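Local coordinates for protein LEOA (Escherichia coli, PDB 4AUR) that probably hydrolyses GTP as a bacterial dynamin of enterotoxigenic Escherichia coli, pairing a GTPase domain with a long helical stalk, at residues L21-I33 and V278-S290. Residues are numbered along the deposited sequence; the frame is centred on the assembly and turned at random.
Sequences LRGMLEMLGEMGI and VKDIVIQRVTLAS
Leu21 and Val282 touch where the helical segments 21-30 and 278-290 pack, their axes 10.4 Å apart at closest approach and running in broadly the same direction at 50°. This helix-helix packing ties the N-terminal helix 3-30 to the long helix 275-343 of the dynamin-like helical region and illustrates how a beta-branched residue can present two methyls to different neighbours at a helix crossing. Val282 does so here. Its CG1, lying anti to the backbone N (chi1 163°), packs chiefly on Leu21, 3.5 Å from CD1, and on CB of Met24, while its CG2 meets CD2 of Leu25, whose side chain comes in at roughly a right angle, at 3.7 Å. The other Leu21 methyl, CD2, rests against Lys279 CB at 3.8 Å, touching the lysine at its base while the amine leads away, and reaches CG1 of Val278 as well. One turn beyond Met24, Leu28 CD2 approaches both Arg285 CG and Val286 CG2. Met24, a selenomethionine, bends at chi3 and sets its selenium 4.4 Å from Val286 CG2; Leu566 of helix 547-567 touches this side chain too, bringing a third helix to the seam. Leu25 and Leu28 also touch Ile35. Helix 3-30 then ends in a Schellman motif, with Gly32 at positive phi, Gly32 N bonding Gly29 O, and Ile33 N bonding Leu28 O at 3.1 Å. At this end of the helix two more side chains reach helix 275-343: selenomethionine Met31 extends CE to Ala289 CB (4.1 Å), and Ile33 faces Arg285. The arginine's NE is anchored by the carbonyl oxygen of Ser417, and Ile33 lays CD1 over one face of its guanidinium, displaced toward the rim, with CG2 nearer NH1.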
loop_
_atom_site.group_PDB
_atom_site.type_symbol
_atom_site.label_atom_id
_atom_site.label_comp_id
_atom_site.label_asym_id
_atom_site.label_seq_id
_atom_site.Cartn_x
_atom_site.Cartn_y
_atom_site.Cartn_z
ATOM N N LEU A 21 10.506 -8.878 -17.237
ATOM C CA LEU A 21 11.507 -8.118 -16.517
ATOM C C LEU A 21 11.794 -6.826 -17.233
ATOM O O LEU A 21 11.774 -5.771 -16.637
ATOM C CB LEU A 21 12.782 -8.933 -16.354
ATOM C CG LEU A 21 13.796 -8.364 -15.368
ATOM C CD1 LEU A 21 13.099 -8.115 -14.043
ATOM C CD2 LEU A 21 14.976 -9.294 -15.198
ATOM N N ARG A 22 12.039 -6.903 -18.530
ATOM C CA ARG A 22 12.238 -5.709 -19.364
ATOM C C ARG A 22 11.099 -4.723 -19.243
ATOM O O ARG A 22 11.321 -3.540 -19.194
ATOM C CB ARG A 22 12.423 -6.106 -20.824
ATOM C CG ARG A 22 13.555 -5.343 -21.492
ATOM C CD ARG A 22 14.013 -6.012 -22.773
ATOM N NE ARG A 22 12.936 -6.094 -23.752
ATOM C CZ ARG A 22 13.076 -6.539 -24.986
ATOM N NH1 ARG A 22 14.254 -6.950 -25.437
ATOM N NH2 ARG A 22 12.027 -6.575 -25.777
ATOM N N GLY A 23 9.877 -5.230 -19.193
ATOM C CA GLY A 23 8.696 -4.396 -19.051
ATOM C C GLY A 23 8.670 -3.735 -17.698
ATOM O O GLY A 23 8.222 -2.610 -17.562
HETATM N N MSE A 24 9.163 -4.432 -16.688
HETATM C CA MSE A 24 9.124 -3.920 -15.338
HETATM C C MSE A 24 10.133 -2.827 -15.273
HETATM O O MSE A 24 9.897 -1.831 -14.592
HETATM C CB MSE A 24 9.400 -5.022 -14.323
HETATM C CG MSE A 24 8.190 -5.909 -14.152
HETATM SE SE MSE A 24 8.545 -7.141 -12.647
HETATM C CE MSE A 24 8.571 -8.890 -13.531
ATOM N N LEU A 25 11.253 -2.974 -15.998
ATOM C CA LEU A 25 12.303 -1.935 -16.021
ATOM C C LEU A 25 11.876 -0.647 -16.679
ATOM O O LEU A 25 12.218 0.431 -16.219
ATOM C CB LEU A 25 13.521 -2.434 -16.753
ATOM C CG LEU A 25 14.345 -3.417 -15.928
ATOM C CD1 LEU A 25 15.189 -4.320 -16.816
ATOM C CD2 LEU A 25 15.219 -2.675 -14.930
ATOM N N GLU A 26 11.153 -0.759 -17.783
ATOM C CA GLU A 26 10.597 0.413 -18.445
ATOM C C GLU A 26 9.720 1.255 -17.501
ATOM O O GLU A 26 9.676 2.472 -17.631
ATOM C CB GLU A 26 9.757 0.002 -19.656
ATOM C CG GLU A 26 10.534 -0.576 -20.821
ATOM C CD GLU A 26 9.650 -0.875 -22.027
ATOM O OE1 GLU A 26 8.473 -1.275 -21.851
ATOM O OE2 GLU A 26 10.148 -0.715 -23.171
HETATM N N MSE A 27 9.007 0.608 -16.581
HETATM C CA MSE A 27 8.101 1.315 -15.685
HETATM C C MSE A 27 8.869 1.987 -14.592
HETATM O O MSE A 27 8.571 3.122 -14.275
HETATM C CB MSE A 27 7.069 0.382 -15.104
HETATM C CG MSE A 27 6.178 -0.131 -16.209
HETATM SE SE MSE A 27 4.972 1.253 -16.915
HETATM C CE MSE A 27 6.028 1.987 -18.409
ATOM N N LEU A 28 9.863 1.323 -14.012
ATOM C CA LEU A 28 10.765 1.997 -13.066
ATOM C C LEU A 28 11.397 3.224 -13.711
ATOM O O LEU A 28 11.428 4.305 -13.133
ATOM C CB LEU A 28 11.881 1.064 -12.589
ATOM C CG LEU A 28 11.449 -0.199 -11.851
ATOM C CD1 LEU A 28 12.638 -1.004 -11.428
ATOM C CD2 LEU A 28 10.611 0.118 -10.625
ATOM N N GLY A 29 11.902 3.064 -14.925
ATOM C CA GLY A 29 12.473 4.195 -15.644
ATOM C C GLY A 29 11.444 5.300 -15.672
ATOM O O GLY A 29 11.757 6.466 -15.462
ATOM N N GLU A 30 10.199 4.922 -15.887
ATOM C CA GLU A 30 9.149 5.898 -15.986
ATOM C C GLU A 30 8.907 6.660 -14.680
ATOM O O GLU A 30 8.440 7.780 -14.725
ATOM C CB GLU A 30 7.879 5.228 -16.462
ATOM C CG GLU A 30 6.784 6.191 -16.885
ATOM C CD GLU A 30 7.079 6.939 -18.165
ATOM O OE1 GLU A 30 7.522 6.302 -19.154
ATOM O OE2 GLU A 30 6.835 8.169 -18.163
HETATM N N MSE A 31 9.248 6.077 -13.533
HETATM C CA MSE A 31 9.099 6.765 -12.254
HETATM C C MSE A 31 10.442 7.297 -11.803
HETATM O O MSE A 31 10.656 7.598 -10.631
HETATM C CB MSE A 31 8.318 5.902 -11.254
HETATM C CG MSE A 31 8.892 4.535 -11.009
HETATM SE SE MSE A 31 7.628 3.281 -10.147
HETATM C CE MSE A 31 8.087 3.943 -8.366
ATOM N N GLY A 32 11.350 7.488 -12.764
ATOM C CA GLY A 32 12.579 8.238 -12.555
ATOM C C GLY A 32 13.643 7.455 -11.837
ATOM O O GLY A 32 14.546 8.023 -11.264
ATOM N N ILE A 33 13.547 6.142 -11.887
ATOM C CA ILE A 33 14.503 5.273 -11.223
ATOM C C ILE A 33 15.577 4.855 -12.203
ATOM O O ILE A 33 15.351 4.914 -13.410
ATOM C CB ILE A 33 13.769 4.068 -10.633
ATOM C CG1 ILE A 33 12.724 4.594 -9.633
ATOM C CG2 ILE A 33 14.750 3.084 -10.014
ATOM C CD1 ILE A 33 12.016 3.560 -8.815
ATOM N N VAL A 278 19.782 -9.594 -11.304
ATOM C CA VAL A 278 19.048 -8.458 -11.872
ATOM C C VAL A 278 17.565 -8.554 -11.516
ATOM O O VAL A 278 16.949 -7.595 -11.115
ATOM C CB VAL A 278 19.226 -8.413 -13.419
ATOM C CG1 VAL A 278 18.290 -7.407 -14.073
ATOM C CG2 VAL A 278 20.677 -8.100 -13.787
ATOM N N LYS A 279 17.013 -9.743 -11.667
ATOM C CA LYS A 279 15.606 -9.993 -11.489
ATOM C C LYS A 279 15.218 -9.911 -10.017
ATOM O O LYS A 279 14.138 -9.413 -9.688
ATOM C CB LYS A 279 15.287 -11.369 -12.079
ATOM C CG LYS A 279 13.867 -11.878 -11.885
ATOM C CD LYS A 279 13.648 -13.249 -12.526
ATOM C CE LYS A 279 12.929 -14.190 -11.564
ATOM N NZ LYS A 279 12.209 -15.290 -12.275
ATOM N N ASP A 280 16.084 -10.384 -9.121
ATOM C CA ASP A 280 15.762 -10.346 -7.693
ATOM C C ASP A 280 15.703 -8.902 -7.263
ATOM O O ASP A 280 14.854 -8.536 -6.481
ATOM C CB ASP A 280 16.772 -11.129 -6.814
ATOM C CG ASP A 280 16.623 -12.680 -6.926
ATOM O OD1 ASP A 280 15.571 -13.205 -7.408
ATOM O OD2 ASP A 280 17.596 -13.382 -6.536
ATOM N N ILE A 281 16.606 -8.080 -7.768
ATOM C CA ILE A 281 16.614 -6.665 -7.414
ATOM C C ILE A 281 15.390 -5.936 -7.958
ATOM O O ILE A 281 14.781 -5.145 -7.257
ATOM C CB ILE A 281 17.907 -5.958 -7.883
ATOM C CG1 ILE A 281 19.088 -6.383 -7.017
ATOM C CG2 ILE A 281 17.784 -4.452 -7.784
ATOM C CD1 ILE A 281 20.436 -6.126 -7.678
ATOM N N VAL A 282 15.026 -6.195 -9.199
ATOM C CA VAL A 282 13.891 -5.510 -9.792
ATOM C C VAL A 282 12.601 -5.882 -9.129
ATOM O O VAL A 282 11.814 -5.026 -8.823
ATOM C CB VAL A 282 13.791 -5.793 -11.287
ATOM C CG1 VAL A 282 12.440 -5.443 -11.815
ATOM C CG2 VAL A 282 14.822 -4.977 -12.029
ATOM N N ILE A 283 12.379 -7.162 -8.891
ATOM C CA ILE A 283 11.169 -7.592 -8.212
ATOM C C ILE A 283 11.151 -7.049 -6.797
ATOM O O ILE A 283 10.105 -6.700 -6.289
ATOM C CB ILE A 283 11.029 -9.112 -8.222
ATOM C CG1 ILE A 283 10.808 -9.596 -9.654
ATOM C CG2 ILE A 283 9.854 -9.568 -7.385
ATOM C CD1 ILE A 283 10.656 -11.093 -9.769
ATOM N N GLN A 284 12.301 -6.937 -6.170
ATOM C CA GLN A 284 12.352 -6.284 -4.858
ATOM C C GLN A 284 11.910 -4.819 -4.874
ATOM O O GLN A 284 11.272 -4.372 -3.969
ATOM C CB GLN A 284 13.750 -6.344 -4.255
ATOM C CG GLN A 284 14.061 -7.586 -3.435
ATOM C CD GLN A 284 15.450 -7.490 -2.793
ATOM O OE1 GLN A 284 15.822 -6.438 -2.224
ATOM N NE2 GLN A 284 16.233 -8.578 -2.898
ATOM N N ARG A 285 12.272 -4.074 -5.894
ATOM C CA ARG A 285 12.023 -2.651 -5.906
ATOM C C ARG A 285 10.569 -2.437 -6.232
ATOM O O ARG A 285 10.008 -1.436 -5.856
ATOM C CB ARG A 285 12.948 -1.965 -6.911
ATOM C CG ARG A 285 12.879 -0.447 -6.967
ATOM C CD ARG A 285 13.338 0.264 -5.700
ATOM N NE ARG A 285 13.094 1.707 -5.791
ATOM C CZ ARG A 285 13.989 2.629 -6.170
ATOM N NH1 ARG A 285 15.231 2.297 -6.496
ATOM N NH2 ARG A 285 13.645 3.921 -6.223
ATOM N N VAL A 286 9.950 -3.391 -6.907
ATOM C CA VAL A 286 8.592 -3.238 -7.371
ATOM C C VAL A 286 7.652 -3.575 -6.244
ATOM O O VAL A 286 6.630 -2.943 -6.069
ATOM C CB VAL A 286 8.299 -4.220 -8.509
ATOM C CG1 VAL A 286 6.835 -4.138 -8.921
ATOM C CG2 VAL A 286 9.201 -3.963 -9.701
ATOM N N THR A 287 7.997 -4.636 -5.534
ATOM C CA THR A 287 7.267 -5.119 -4.395
ATOM C C THR A 287 7.257 -4.038 -3.355
ATOM O O THR A 287 6.210 -3.708 -2.810
ATOM C CB THR A 287 7.923 -6.387 -3.856
ATOM O OG1 THR A 287 7.642 -7.461 -4.762
ATOM C CG2 THR A 287 7.395 -6.740 -2.456
ATOM N N LEU A 288 8.424 -3.455 -3.135
ATOM C CA LEU A 288 8.596 -2.300 -2.264
ATOM C C LEU A 288 7.852 -1.077 -2.794
ATOM O O LEU A 288 7.231 -0.338 -2.038
ATOM C CB LEU A 288 10.089 -1.971 -2.131
ATOM C CG LEU A 288 10.485 -0.999 -1.014
ATOM C CD1 LEU A 288 10.293 -1.643 0.352
ATOM C CD2 LEU A 288 11.927 -0.523 -1.157
ATOM N N ALA A 289 7.929 -0.855 -4.095
ATOM C CA ALA A 289 7.297 0.308 -4.660
ATOM C C ALA A 289 5.791 0.299 -4.482
ATOM O O ALA A 289 5.239 1.356 -4.222
ATOM C CB ALA A 289 7.672 0.489 -6.120
ATOM N N SER A 290 5.114 -0.850 -4.629
ATOM C CA SER A 290 3.639 -0.848 -4.463
ATOM C C SER A 290 3.203 -0.829 -3.001
ATOM O O SER A 290 2.160 -0.338 -2.693
ATOM C CB SER A 290 2.909 -1.977 -5.236
ATOM O OG SER A 290 3.610 -3.200 -5.261
#